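Local structure of molybdopterin biosynthesis enzyme, MoaB (Thermus thermophilus, 3MCH) at residues 32-37 / 156-161; 52-57 / 64-69. The protein probably binds molybdopterin and takes part in the biosynthesis of the molybdenum cofactor. All blocks are in the same frame, centred on the assembly; numbering follows the deposited sequence.

Interaction 1: residues 32-37 / 156-161; sequences GGPFEV and KPWKEG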
loop_
_atom_site.group_PDB
_atom_site.type_symbol
_atom_site.label_atom_id
_atom_site.label_comp_id
_atom_site.label_asym_id
_atom_site.label_seq_id
_atom_site.Cartn_x
_atom_site.Cartn_y
_atom_site.Cartn_z
ATOM N N GLY B 32 23.769 -15.695 9.447
ATOM C CA GLY B 32 24.600 -14.652 10.017
ATOM C C GLY B 32 23.839 -13.626 10.833
ATOM O O GLY B 32 24.408 -12.988 11.720
ATOM N N GLY B 33 22.553 -13.463 10.535
ATOM C CA GLY B 33 21.741 -12.500 11.258
ATOM C C GLY B 33 21.168 -13.060 12.544
ATOM O O GLY B 33 21.340 -14.250 12.832
ATOM N N PRO B 34 20.478 -12.227 13.343
ATOM C CA PRO B 34 19.876 -12.641 14.613
ATOM C C PRO B 34 18.659 -13.518 14.373
ATOM O O PRO B 34 17.568 -13.245 14.880
ATOM C CB PRO B 34 19.515 -11.312 15.265
ATOM C CG PRO B 34 19.110 -10.482 14.091
ATOM C CD PRO B 34 20.212 -10.799 13.083
ATOM N N PHE B 35 18.865 -14.576 13.598
ATOM C CA PHE B 35 17.794 -15.495 13.247
ATOM C C PHE B 35 18.182 -16.949 13.451
ATOM O O PHE B 35 19.323 -17.343 13.211
ATOM C CB PHE B 35 17.416 -15.319 11.772
ATOM C CG PHE B 35 17.077 -13.911 11.395
ATOM C CD1 PHE B 35 15.888 -13.326 11.824
ATOM C CD2 PHE B 35 17.959 -13.154 10.624
ATOM C CE1 PHE B 35 15.577 -12.007 11.490
ATOM C CE2 PHE B 35 17.658 -11.832 10.286
ATOM C CZ PHE B 35 16.466 -11.258 10.719
ATOM N N GLU B 36 17.218 -17.743 13.895
ATOM C CA GLU B 36 17.423 -19.171 14.060
ATOM C C GLU B 36 16.152 -19.832 13.542
ATOM O O GLU B 36 15.048 -19.562 14.029
ATOM C CB GLU B 36 17.709 -19.535 15.524
ATOM C CG GLU B 36 16.716 -19.032 16.547
ATOM C CD GLU B 36 17.199 -19.259 17.972
ATOM O OE1 GLU B 36 18.341 -19.743 18.150
ATOM O OE2 GLU B 36 16.439 -18.949 18.917
ATOM N N VAL B 37 16.311 -20.659 12.513
ATOM C CA VAL B 37 15.179 -21.343 11.905
ATOM C C VAL B 37 14.769 -22.488 12.812
ATOM O O VAL B 37 15.470 -23.502 12.913
ATOM C CB VAL B 37 15.543 -21.872 10.501
ATOM C CG1 VAL B 37 14.360 -22.619 9.894
ATOM C CG2 VAL B 37 15.940 -20.700 9.603
ATOM N N LYS B 156 11.476 -8.752 22.233
ATOM C CA LYS B 156 12.748 -9.426 22.483
ATOM C C LYS B 156 13.919 -8.611 21.935
ATOM O O LYS B 156 13.799 -7.934 20.916
ATOM C CB LYS B 156 12.751 -10.820 21.841
ATOM C CG LYS B 156 11.727 -11.791 22.429
ATOM C CD LYS B 156 11.662 -13.110 21.646
ATOM C CE LYS B 156 12.983 -13.877 21.685
ATOM N NZ LYS B 156 12.930 -15.154 20.905
ATOM N N PRO B 157 15.074 -8.665 22.617
ATOM C CA PRO B 157 16.268 -7.930 22.194
ATOM C C PRO B 157 17.074 -8.698 21.151
ATOM O O PRO B 157 16.808 -9.870 20.881
ATOM C CB PRO B 157 17.040 -7.775 23.494
ATOM C CG PRO B 157 16.795 -9.102 24.143
ATOM C CD PRO B 157 15.299 -9.309 23.926
ATOM N N TRP B 158 18.056 -8.029 20.562
ATOM C CA TRP B 158 18.920 -8.659 19.569
ATOM C C TRP B 158 20.249 -7.920 19.521
ATOM O O TRP B 158 20.325 -6.742 19.876
ATOM C CB TRP B 158 18.262 -8.650 18.186
ATOM C CG TRP B 158 18.012 -7.282 17.645
ATOM C CD1 TRP B 158 17.046 -6.402 18.046
ATOM C CD2 TRP B 158 18.749 -6.628 16.611
ATOM N NE1 TRP B 158 17.138 -5.237 17.324
ATOM C CE2 TRP B 158 18.177 -5.348 16.438
ATOM C CE3 TRP B 158 19.841 -6.995 15.817
ATOM C CZ2 TRP B 158 18.656 -4.436 15.493
ATOM C CZ3 TRP B 158 20.319 -6.087 14.880
ATOM C CH2 TRP B 158 19.728 -4.822 14.730
ATOM N N LYS B 159 21.296 -8.616 19.086
ATOM C CA LYS B 159 22.628 -8.025 19.008
ATOM C C LYS B 159 22.999 -7.759 17.557
ATOM O O LYS B 159 22.733 -8.581 16.680
ATOM C CB LYS B 159 23.663 -8.962 19.638
ATOM C CG LYS B 159 23.129 -9.794 20.796
ATOM C CD LYS B 159 22.459 -8.930 21.852
ATOM C CE LYS B 159 21.717 -9.783 22.870
ATOM N NZ LYS B 159 20.884 -8.960 23.790
ATOM N N GLU B 160 23.624 -6.612 17.310
ATOM C CA GLU B 160 24.023 -6.243 15.957
ATOM C C GLU B 160 25.391 -6.820 15.587
ATOM O O GLU B 160 26.429 -6.212 15.849
ATOM C CB GLU B 160 24.026 -4.713 15.813
ATOM C CG GLU B 160 25.052 -3.986 16.674
ATOM C CD GLU B 160 24.867 -2.478 16.671
ATOM O OE1 GLU B 160 24.641 -1.902 15.584
ATOM O OE2 GLU B 160 24.959 -1.867 17.758
ATOM N N GLY B 161 25.382 -8.002 14.976
ATOM C CA GLY B 161 26.625 -8.640 14.577
ATOM C C GLY B 161 26.413 -9.994 13.921
ATOM O O GLY B 161 25.323 -10.290 13.431
HETATM O O HOH W 1 15.203 -16.832 20.265
#

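Interaction 2: residues 52-57 / 64-69; sequences KVLRLW and DLILTN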
loop_
_atom_site.group_PDB
_atom_site.type_symbol
_atom_site.label_atom_id
_atom_site.label_comp_id
_atom_site.label_asym_id
_atom_site.label_seq_id
_atom_site.Cartn_x
_atom_site.Cartn_y
_atom_site.Cartn_z
ATOM N N LYS B 52 -4.119 -23.222 9.528
ATOM C CA LYS B 52 -3.879 -24.083 10.684
ATOM C C LYS B 52 -2.421 -24.003 11.131
ATOM O O LYS B 52 -2.135 -23.893 12.324
ATOM C CB LYS B 52 -4.229 -25.540 10.373
ATOM C CG LYS B 52 -4.006 -26.459 11.568
ATOM C CD LYS B 52 -4.284 -27.918 11.251
ATOM C CE LYS B 52 -3.992 -28.793 12.463
ATOM N NZ LYS B 52 -4.272 -30.235 12.200
ATOM N N VAL B 53 -1.506 -24.058 10.169
ATOM C CA VAL B 53 -0.081 -23.985 10.468
ATOM C C VAL B 53 0.290 -22.605 11.006
ATOM O O VAL B 53 0.986 -22.495 12.010
ATOM C CB VAL B 53 0.778 -24.280 9.214
ATOM C CG1 VAL B 53 2.257 -24.103 9.540
ATOM C CG2 VAL B 53 0.518 -25.700 8.725
ATOM N N LEU B 54 -0.169 -21.553 10.336
ATOM C CA LEU B 54 0.132 -20.198 10.789
ATOM C C LEU B 54 -0.413 -19.978 12.192
ATOM O O LEU B 54 0.218 -19.323 13.022
ATOM C CB LEU B 54 -0.472 -19.163 9.831
ATOM C CG LEU B 54 0.105 -19.075 8.417
ATOM C CD1 LEU B 54 -0.636 -17.988 7.638
ATOM C CD2 LEU B 54 1.599 -18.769 8.483
ATOM N N ARG B 55 -1.590 -20.536 12.453
ATOM C CA ARG B 55 -2.235 -20.406 13.753
ATOM C C ARG B 55 -1.399 -21.123 14.811
ATOM O O ARG B 55 -1.141 -20.586 15.888
ATOM C CB ARG B 55 -3.636 -21.023 13.698
ATOM C CG ARG B 55 -4.553 -20.615 14.836
ATOM C CD ARG B 55 -5.813 -21.472 14.849
ATOM N NE ARG B 55 -6.487 -21.494 13.550
ATOM C CZ ARG B 55 -7.149 -20.468 13.024
ATOM N NH1 ARG B 55 -7.725 -20.591 11.835
ATOM N NH2 ARG B 55 -7.249 -19.323 13.689
ATOM N N LEU B 56 -0.986 -22.342 14.486
ATOM C CA LEU B 56 -0.172 -23.167 15.374
ATOM C C LEU B 56 1.153 -22.488 15.706
ATOM O O LEU B 56 1.517 -22.331 16.873
ATOM C CB LEU B 56 0.121 -24.513 14.707
ATOM C CG LEU B 56 -0.421 -25.808 15.316
ATOM C CD1 LEU B 56 -1.937 -25.768 15.373
ATOM C CD2 LEU B 56 0.054 -26.986 14.478
ATOM N N TRP B 57 1.873 -22.089 14.662
ATOM C CA TRP B 57 3.175 -21.452 14.814
ATOM C C TRP B 57 3.159 -20.157 15.616
ATOM O O TRP B 57 4.071 -19.893 16.397
ATOM C CB TRP B 57 3.784 -21.200 13.433
ATOM C CG TRP B 57 4.277 -22.448 12.764
ATOM C CD1 TRP B 57 4.089 -23.739 13.184
ATOM C CD2 TRP B 57 5.061 -22.527 11.571
ATOM N NE1 TRP B 57 4.713 -24.612 12.328
ATOM C CE2 TRP B 57 5.319 -23.895 11.329
ATOM C CE3 TRP B 57 5.574 -21.574 10.680
ATOM C CZ2 TRP B 57 6.070 -24.334 10.235
ATOM C CZ3 TRP B 57 6.320 -22.011 9.593
ATOM C CH2 TRP B 57 6.562 -23.379 9.380
ATOM N N ASP B 64 8.677 -16.028 16.399
ATOM C CA ASP B 64 8.801 -14.581 16.289
ATOM C C ASP B 64 8.547 -14.109 14.867
ATOM O O ASP B 64 7.936 -13.063 14.647
ATOM C CB ASP B 64 10.201 -14.151 16.725
ATOM C CG ASP B 64 10.529 -14.600 18.136
ATOM O OD1 ASP B 64 9.670 -14.408 19.026
ATOM O OD2 ASP B 64 11.639 -15.137 18.356
ATOM N N LEU B 65 9.019 -14.894 13.908
ATOM C CA LEU B 65 8.863 -14.560 12.500
ATOM C C LEU B 65 8.400 -15.756 11.693
ATOM O O LEU B 65 8.912 -16.862 11.857
ATOM C CB LEU B 65 10.202 -14.077 11.922
ATOM C CG LEU B 65 10.236 -13.783 10.419
ATOM C CD1 LEU B 65 9.447 -12.511 10.119
ATOM C CD2 LEU B 65 11.682 -13.623 9.951
ATOM N N ILE B 66 7.418 -15.538 10.830
ATOM C CA ILE B 66 6.963 -16.602 9.955
ATOM C C ILE B 66 7.114 -16.100 8.532
ATOM O O ILE B 66 6.535 -15.081 8.156
ATOM C CB ILE B 66 5.489 -16.984 10.178
ATOM C CG1 ILE B 66 5.311 -17.587 11.569
ATOM C CG2 ILE B 66 5.048 -17.979 9.093
ATOM C CD1 ILE B 66 3.864 -17.695 12.042
ATOM N N LEU B 67 7.931 -16.804 7.758
ATOM C CA LEU B 67 8.149 -16.469 6.366
ATOM C C LEU B 67 7.488 -17.541 5.513
ATOM O O LEU B 67 7.969 -18.678 5.453
ATOM C CB LEU B 67 9.652 -16.414 6.050
ATOM C CG LEU B 67 10.468 -15.369 6.820
ATOM C CD1 LEU B 67 11.958 -15.532 6.520
ATOM C CD2 LEU B 67 10.004 -13.966 6.434
ATOM N N THR B 68 6.364 -17.200 4.892
ATOM C CA THR B 68 5.707 -18.154 4.008
ATOM C C THR B 68 6.287 -17.811 2.644
ATOM O O THR B 68 6.779 -16.700 2.437
ATOM C CB THR B 68 4.163 -17.970 3.941
ATOM O OG1 THR B 68 3.842 -16.756 3.242
ATOM C CG2 THR B 68 3.557 -17.935 5.335
ATOM N N ASN B 69 6.264 -18.763 1.721
ATOM C CA ASN B 69 6.743 -18.489 0.381
ATOM C C ASN B 69 5.822 -19.214 -0.589
ATOM O O ASN B 69 5.434 -20.359 -0.348
ATOM C CB ASN B 69 8.208 -18.926 0.204
ATOM C CG ASN B 69 8.387 -20.434 0.210
ATOM O OD1 ASN B 69 8.093 -21.112 -0.773
ATOM N ND2 ASN B 69 8.870 -20.965 1.328
#

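Interaction 1: residues 32-37 / 156-161
Pro-34 and Trp-158 carry the apolar part of this contact, their side chains lying alongside each other and pointing the same way. Pro-34 CG comes to 4.0 Å from Trp-158 CE3, meeting the six-membered part of the indole obliquely, while Pro-34 CB stands 4.1 Å from Trp-158 CB. With Trp-158 CG set between its backbone N and carbonyl carbon (chi1 63°), the indole lies alongside the proline ring. The proline is also used within its own segment, where Pro-34 CG sits 4.3 Å above the Phe-35 ring plane, offset toward the rim. Pro-34 is the centre of an inverse gamma turn, closed by a 2.6 Å hydrogen bond from Phe-35 N to Gly-33 O.

The polar link across the segments is indirect. One water donates to Glu-36 OE2 at 2.8 Å and accepts from Lys-156 NZ at 2.9 Å, joining opposite charges too far apart for a direct salt bridge; the ammonium has a direct partner in Asp-64. At the far end Gly-32 O and Gly-161 O, two acceptors, merely lie close at 3.3 Å.

The arrangement is surface packing of the C-terminal tail against the start of strand 35-43, the outermost strand on this side of the sheet within the chain. Helix 146-154 backs both main partners, Pro-147 touching Pro-34 and Trp-158 alike, and strand 2-9 pairs with the strand through Phe-2 and Val-4.

Interaction 2: residues 52-57 / 64-69
Trp-57, which packs on Ile-66, is fixed in its helix by a 2.8 Å bond from its backbone N to Val-53 O. The same helical turn brings Val-53 CG1 over the centre of the indole, 3.5 Å above the ring plane, so one face is covered from within the helix. The polar end of the ring is satisfied too, NE1 donating to Glu-41 of strand 35-43.

Across the contact Ile-66 meets Trp-57 with both of its branches and Leu-54 with CG2 alone. Its CG2, anti to the backbone N, approaches the indole near its plane, at the edge, and lies 4.0 Å from Trp-57 CE3. The other branch stretches on (chi2 166°) and sets Ile-66 CD1 3.8 Å from Trp-57 CB, close to the helix backbone. Leu-54 CD2 comes to the same methyl that meets the indole, 3.6 Å from Ile-66 CG2, the two side chains slanting across each other. It also lies 3.8 Å from Thr-68 CG2, where the side chains meet at about a right angle. Thr-68 thus offers its methyl to the helix, while its OG1 is hydrogen-bonded to Asn-127 ND2.

With an alanine in place of Ile-66 both branches are gone, and Leu-54 CD2 and the CB and CE3 of Trp-57 would probably face a gap between helix and sheet.

Helix 47-60 and strand 65-69 run nearly antiparallel here (163°), their axes 10.1 Å apart, as the second half of a beta-alpha-beta crossover from strand 35-43. Strands 2-9 and 123-128 flank strand 65-69, and Leu-65 faces helix 146-154 on the other side of this alpha/beta sheet.

How the interactions relate
From the N terminus the chain lays down strand 2-9 and helix 21-30, then enters strand 35-43, whose start is one half of interaction 1. Helix 47-60 follows, and after a short turn strand 65-69 runs back along it, so interaction 2 closes a loop of only six residues. Interaction 1 closes last, when the tail beyond helix 146-154 comes back after 118 residues; interaction 2 is nested wholly inside it. One is peripheral, joining tail to sheet edge, the other buried between helix and central strand. Their centres lie about 19 Å apart, yet a salt bridge joins them, Lys-156 NZ standing 2.9 Å from Asp-64 OD2, which also accepts from Arg-3 N.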